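Local coordinates for protein aspartate aminotransferase (Giardia lamblia, PDB 3MEB) that probably catalyses the pyridoxal-phosphate-dependent transfer of an amino group from L-aspartate to 2-oxoglutarate, giving oxaloacetate and L-glutamate, and works as a homodimer, at residues K113-S125 and V300-M314. Numbering follows the deposited sequence.
Sequences KAAQEGRIASCQS and VEKNKALSAAMVSGM. With EDO (1,2-ethanediol), chain I.
S307 and N303, one turn apart on helix 300-314, each reach a backbone carbonyl where helix 113-116 gives way to strand 120-125. The hydroxyl OG of S307 donates to G118 O at 2.7 Å, tilted from the carbonyl plane, while the amide ND2 of N303 donates to E117 O at 3.0 Å, lying in the plane of that carbonyl. N303 keeps CG beside its backbone N (chi1 -73°), and its OD1 is held by the backbone N of E297, which fixes the amide's rotation. G118, in the positive-phi position of a Schellman motif, brings its CA within 3.5 Å of K304 CG. V300 CG1 lies against Q116 O at the same corner. E117 joins K113 NZ and R119 NH1 in a salt-bridge network; R119 also bonds V263 O through NH2 and H293 O through NE, its guanidinium passing over the methyl of A114. Farther along, the contact becomes apolar. A121 CB presses on S307 O (3.3 Å) and meets M310 CE, V311 CG2 and M314 CE, all from the helix side. M314 lays SD 4.0 Å from C123 CB, and the bend at its last torsion (chi3 -90°) swings CE toward A121. Strand and helix run nearly parallel, their axes at 26° and 7.1 Å apart at closest approach. The helix thus packs on an edge strand of the large-domain central sheet of a fold-type I aminotransferase, away from the cofactor site. Strand 120-125 pairs antiparallel with 287-292; helix 97-108 packs on its other face through I120 and S122, F138 of helix 127-142 meets both methionines, and F25 and F28 of the second subunit touch M310 and L306.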
loop_
_atom_site.group_PDB
_atom_site.type_symbol
_atom_site.label_atom_id
_atom_site.label_comp_id
_atom_site.label_asym_id
_atom_site.label_seq_id
_atom_site.Cartn_x
_atom_site.Cartn_y
_atom_site.Cartn_z
ATOM N N LYS A 113 -20.818 -8.276 -20.813
ATOM C CA LYS A 113 -21.337 -9.651 -20.721
ATOM C C LYS A 113 -20.727 -10.367 -19.503
ATOM O O LYS A 113 -21.436 -11.030 -18.768
ATOM C CB LYS A 113 -21.034 -10.421 -22.018
ATOM C CG LYS A 113 -21.565 -11.854 -22.087
ATOM C CD LYS A 113 -20.907 -12.587 -23.259
ATOM C CE LYS A 113 -21.583 -13.889 -23.576
ATOM N NZ LYS A 113 -21.084 -15.009 -22.771
ATOM N N ALA A 114 -19.428 -10.171 -19.254
ATOM C CA ALA A 114 -18.775 -10.795 -18.108
ATOM C C ALA A 114 -19.395 -10.312 -16.750
ATOM O O ALA A 114 -19.651 -11.121 -15.846
ATOM C CB ALA A 114 -17.295 -10.544 -18.152
ATOM N N ALA A 115 -19.649 -9.012 -16.624
ATOM C CA ALA A 115 -20.295 -8.466 -15.426
ATOM C C ALA A 115 -21.705 -9.006 -15.261
ATOM O O ALA A 115 -22.114 -9.362 -14.159
ATOM C CB ALA A 115 -20.343 -6.910 -15.474
ATOM N N GLN A 116 -22.462 -9.014 -16.350
ATOM C CA GLN A 116 -23.848 -9.500 -16.337
ATOM C C GLN A 116 -23.938 -10.956 -15.926
ATOM O O GLN A 116 -24.940 -11.376 -15.346
ATOM C CB GLN A 116 -24.477 -9.333 -17.718
ATOM C CG GLN A 116 -24.736 -7.878 -18.061
ATOM C CD GLN A 116 -25.963 -7.692 -18.939
ATOM O OE1 GLN A 116 -26.345 -8.586 -19.692
ATOM N NE2 GLN A 116 -26.592 -6.527 -18.838
ATOM N N GLU A 117 -22.903 -11.731 -16.249
ATOM C CA GLU A 117 -22.853 -13.131 -15.859
ATOM C C GLU A 117 -22.225 -13.413 -14.478
ATOM O O GLU A 117 -22.103 -14.565 -14.083
ATOM C CB GLU A 117 -22.097 -13.897 -16.944
ATOM C CG GLU A 117 -22.765 -13.796 -18.299
ATOM C CD GLU A 117 -22.041 -14.557 -19.393
ATOM O OE1 GLU A 117 -20.839 -14.824 -19.287
ATOM O OE2 GLU A 117 -22.713 -14.924 -20.352
ATOM N N GLY A 118 -21.790 -12.381 -13.774
ATOM C CA GLY A 118 -21.265 -12.538 -12.414
ATOM C C GLY A 118 -19.842 -13.058 -12.361
ATOM O O GLY A 118 -19.427 -13.613 -11.352
ATOM N N ARG A 119 -19.092 -12.844 -13.444
ATOM C CA ARG A 119 -17.774 -13.481 -13.638
ATOM C C ARG A 119 -16.603 -12.652 -13.123
ATOM O O ARG A 119 -15.506 -13.178 -13.022
ATOM C CB ARG A 119 -17.565 -13.782 -15.114
ATOM C CG ARG A 119 -18.417 -14.931 -15.617
ATOM C CD ARG A 119 -18.533 -14.872 -17.101
ATOM N NE ARG A 119 -17.236 -14.959 -17.749
ATOM C CZ ARG A 119 -17.033 -14.798 -19.041
ATOM N NH1 ARG A 119 -18.047 -14.549 -19.861
ATOM N NH2 ARG A 119 -15.812 -14.905 -19.511
ATOM N N ILE A 120 -16.844 -11.377 -12.774
ATOM C CA ILE A 120 -15.765 -10.471 -12.392
ATOM C C ILE A 120 -15.609 -10.276 -10.889
ATOM O O ILE A 120 -16.545 -9.803 -10.204
ATOM C CB ILE A 120 -15.908 -9.071 -13.009
ATOM C CG1 ILE A 120 -16.077 -9.120 -14.528
ATOM C CG2 ILE A 120 -14.657 -8.224 -12.697
ATOM C CD1 ILE A 120 -16.483 -7.689 -15.154
ATOM N N ALA A 121 -14.421 -10.614 -10.387
ATOM C CA ALA A 121 -14.059 -10.413 -9.004
ATOM C C ALA A 121 -13.078 -9.242 -8.941
ATOM O O ALA A 121 -11.998 -9.348 -9.498
ATOM C CB ALA A 121 -13.426 -11.662 -8.460
ATOM N N SER A 122 -13.468 -8.123 -8.310
ATOM C CA SER A 122 -12.676 -6.903 -8.355
ATOM C C SER A 122 -12.287 -6.505 -6.969
ATOM O O SER A 122 -13.105 -6.568 -6.043
ATOM C CB SER A 122 -13.421 -5.759 -9.041
ATOM O OG SER A 122 -13.903 -6.128 -10.339
ATOM N N CYS A 123 -11.032 -6.110 -6.808
ATOM C CA CYS A 123 -10.551 -5.622 -5.512
ATOM C C CYS A 123 -9.553 -4.499 -5.745
ATOM O O CYS A 123 -8.568 -4.684 -6.469
ATOM C CB CYS A 123 -9.886 -6.766 -4.723
ATOM S SG CYS A 123 -9.229 -6.404 -3.098
ATOM N N GLN A 124 -9.819 -3.349 -5.135
ATOM C CA GLN A 124 -8.877 -2.261 -5.144
ATOM C C GLN A 124 -7.534 -2.710 -4.641
ATOM O O GLN A 124 -7.438 -3.520 -3.699
ATOM C CB GLN A 124 -9.348 -1.103 -4.250
ATOM C CG GLN A 124 -8.498 0.137 -4.382
ATOM C CD GLN A 124 -9.097 1.323 -3.657
ATOM O OE1 GLN A 124 -10.316 1.399 -3.499
ATOM N NE2 GLN A 124 -8.248 2.198 -3.139
ATOM N N SER A 125 -6.497 -2.193 -5.272
ATOM C CA SER A 125 -5.156 -2.441 -4.784
ATOM C C SER A 125 -4.279 -1.230 -4.965
ATOM O O SER A 125 -4.750 -0.203 -5.408
ATOM C CB SER A 125 -4.550 -3.692 -5.418
ATOM O OG SER A 125 -3.377 -4.039 -4.736
ATOM N N VAL A 300 -26.050 -17.540 -12.761
ATOM C CA VAL A 300 -25.453 -16.238 -12.483
ATOM C C VAL A 300 -25.114 -16.094 -10.967
ATOM O O VAL A 300 -24.064 -15.538 -10.599
ATOM C CB VAL A 300 -26.354 -15.057 -12.979
ATOM C CG1 VAL A 300 -25.729 -13.736 -12.612
ATOM C CG2 VAL A 300 -26.560 -15.133 -14.493
ATOM N N GLU A 301 -25.983 -16.624 -10.101
ATOM C CA GLU A 301 -25.787 -16.467 -8.656
ATOM C C GLU A 301 -24.543 -17.227 -8.173
ATOM O O GLU A 301 -23.790 -16.729 -7.320
ATOM C CB GLU A 301 -27.058 -16.862 -7.871
ATOM C CG GLU A 301 -28.299 -15.993 -8.231
ATOM C CD GLU A 301 -29.095 -16.457 -9.455
ATOM O OE1 GLU A 301 -28.711 -17.378 -10.215
ATOM O OE2 GLU A 301 -30.146 -15.877 -9.672
ATOM N N LYS A 302 -24.350 -18.431 -8.728
ATOM C CA LYS A 302 -23.192 -19.241 -8.399
ATOM C C LYS A 302 -21.914 -18.624 -8.952
ATOM O O LYS A 302 -20.881 -18.693 -8.295
ATOM C CB LYS A 302 -23.351 -20.667 -8.887
ATOM C CG LYS A 302 -24.332 -21.452 -8.055
ATOM C CD LYS A 302 -24.344 -22.901 -8.434
ATOM C CE LYS A 302 -25.308 -23.673 -7.569
ATOM N NZ LYS A 302 -24.695 -24.058 -6.231
ATOM N N ASN A 303 -22.007 -18.022 -10.147
ATOM C CA ASN A 303 -20.873 -17.268 -10.699
ATOM C C ASN A 303 -20.478 -16.140 -9.761
ATOM O O ASN A 303 -19.285 -15.962 -9.453
ATOM C CB ASN A 303 -21.182 -16.741 -12.097
ATOM C CG ASN A 303 -21.187 -17.829 -13.150
ATOM O OD1 ASN A 303 -20.648 -18.925 -12.947
ATOM N ND2 ASN A 303 -21.768 -17.524 -14.303
ATOM N N LYS A 304 -21.486 -15.401 -9.285
ATOM C CA LYS A 304 -21.272 -14.287 -8.344
ATOM C C LYS A 304 -20.736 -14.757 -6.985
ATOM O O LYS A 304 -19.896 -14.111 -6.382
ATOM C CB LYS A 304 -22.577 -13.504 -8.140
ATOM C CG LYS A 304 -23.036 -12.678 -9.349
ATOM C CD LYS A 304 -24.325 -11.904 -9.034
ATOM C CE LYS A 304 -24.767 -11.022 -10.199
ATOM N NZ LYS A 304 -26.092 -10.330 -9.994
ATOM N N ALA A 305 -21.210 -15.903 -6.515
ATOM C CA ALA A 305 -20.687 -16.474 -5.276
ATOM C C ALA A 305 -19.183 -16.820 -5.408
ATOM O O ALA A 305 -18.414 -16.605 -4.471
ATOM C CB ALA A 305 -21.486 -17.701 -4.855
ATOM N N LEU A 306 -18.779 -17.363 -6.554
ATOM C CA LEU A 306 -17.368 -17.691 -6.806
ATOM C C LEU A 306 -16.570 -16.375 -6.859
ATOM O O LEU A 306 -15.517 -16.207 -6.189
ATOM C CB LEU A 306 -17.211 -18.532 -8.104
ATOM C CG LEU A 306 -15.771 -18.738 -8.656
ATOM C CD1 LEU A 306 -14.882 -19.357 -7.614
ATOM C CD2 LEU A 306 -15.720 -19.575 -9.975
ATOM N N SER A 307 -17.085 -15.404 -7.617
ATOM C CA SER A 307 -16.377 -14.141 -7.702
ATOM C C SER A 307 -16.167 -13.515 -6.302
ATOM O O SER A 307 -15.070 -12.994 -5.973
ATOM C CB SER A 307 -17.118 -13.189 -8.611
ATOM O OG SER A 307 -17.119 -13.678 -9.946
ATOM N N ALA A 308 -17.209 -13.584 -5.476
ATOM C CA ALA A 308 -17.141 -12.996 -4.136
ATOM C C ALA A 308 -16.128 -13.736 -3.257
ATOM O O ALA A 308 -15.452 -13.110 -2.441
ATOM C CB ALA A 308 -18.542 -12.996 -3.465
ATOM N N ALA A 309 -16.050 -15.065 -3.408
ATOM C CA ALA A 309 -15.099 -15.880 -2.669
ATOM C C ALA A 309 -13.675 -15.474 -3.054
ATOM O O ALA A 309 -12.766 -15.362 -2.201
ATOM C CB ALA A 309 -15.324 -17.386 -2.957
ATOM N N MET A 310 -13.469 -15.277 -4.356
ATOM C CA MET A 310 -12.167 -14.816 -4.822
ATOM C C MET A 310 -11.835 -13.426 -4.279
ATOM O O MET A 310 -10.689 -13.195 -3.795
ATOM C CB MET A 310 -12.098 -14.906 -6.345
ATOM C CG MET A 310 -12.065 -16.353 -6.849
ATOM S SD MET A 310 -11.663 -16.500 -8.589
ATOM C CE MET A 310 -12.935 -15.468 -9.297
ATOM N N VAL A 311 -12.819 -12.521 -4.269
ATOM C CA VAL A 311 -12.613 -11.221 -3.647
ATOM C C VAL A 311 -12.240 -11.404 -2.168
ATOM O O VAL A 311 -11.313 -10.751 -1.665
ATOM C CB VAL A 311 -13.825 -10.262 -3.791
ATOM C CG1 VAL A 311 -13.571 -8.941 -3.001
ATOM C CG2 VAL A 311 -14.098 -9.962 -5.257
ATOM N N SER A 312 -12.949 -12.284 -1.470
ATOM C CA SER A 312 -12.664 -12.568 -0.052
ATOM C C SER A 312 -11.191 -13.010 0.172
ATOM O O SER A 312 -10.533 -12.597 1.147
ATOM C CB SER A 312 -13.693 -13.566 0.500
ATOM O OG SER A 312 -13.294 -14.918 0.401
ATOM N N GLY A 313 -10.638 -13.785 -0.757
ATOM C CA GLY A 313 -9.226 -14.192 -0.636
ATOM C C GLY A 313 -8.291 -13.015 -0.877
ATOM O O GLY A 313 -7.326 -12.793 -0.115
ATOM N N MET A 314 -8.541 -12.253 -1.940
ATOM C CA MET A 314 -7.690 -11.048 -2.185
ATOM C C MET A 314 -7.665 -10.129 -0.957
ATOM O O MET A 314 -6.604 -9.621 -0.556
ATOM C CB MET A 314 -8.168 -10.270 -3.422
ATOM C CG MET A 314 -7.969 -11.047 -4.708
ATOM S SD MET A 314 -8.456 -10.194 -6.213
ATOM C CE MET A 314 -10.142 -10.666 -6.384
HETATM C C1 EDO I . -16.464 -9.220 -21.185
HETATM O O1 EDO I . -17.857 -9.069 -21.239
HETATM C C2 EDO I . -15.763 -7.946 -20.776
HETATM O O2 EDO I . -15.655 -7.006 -21.861
#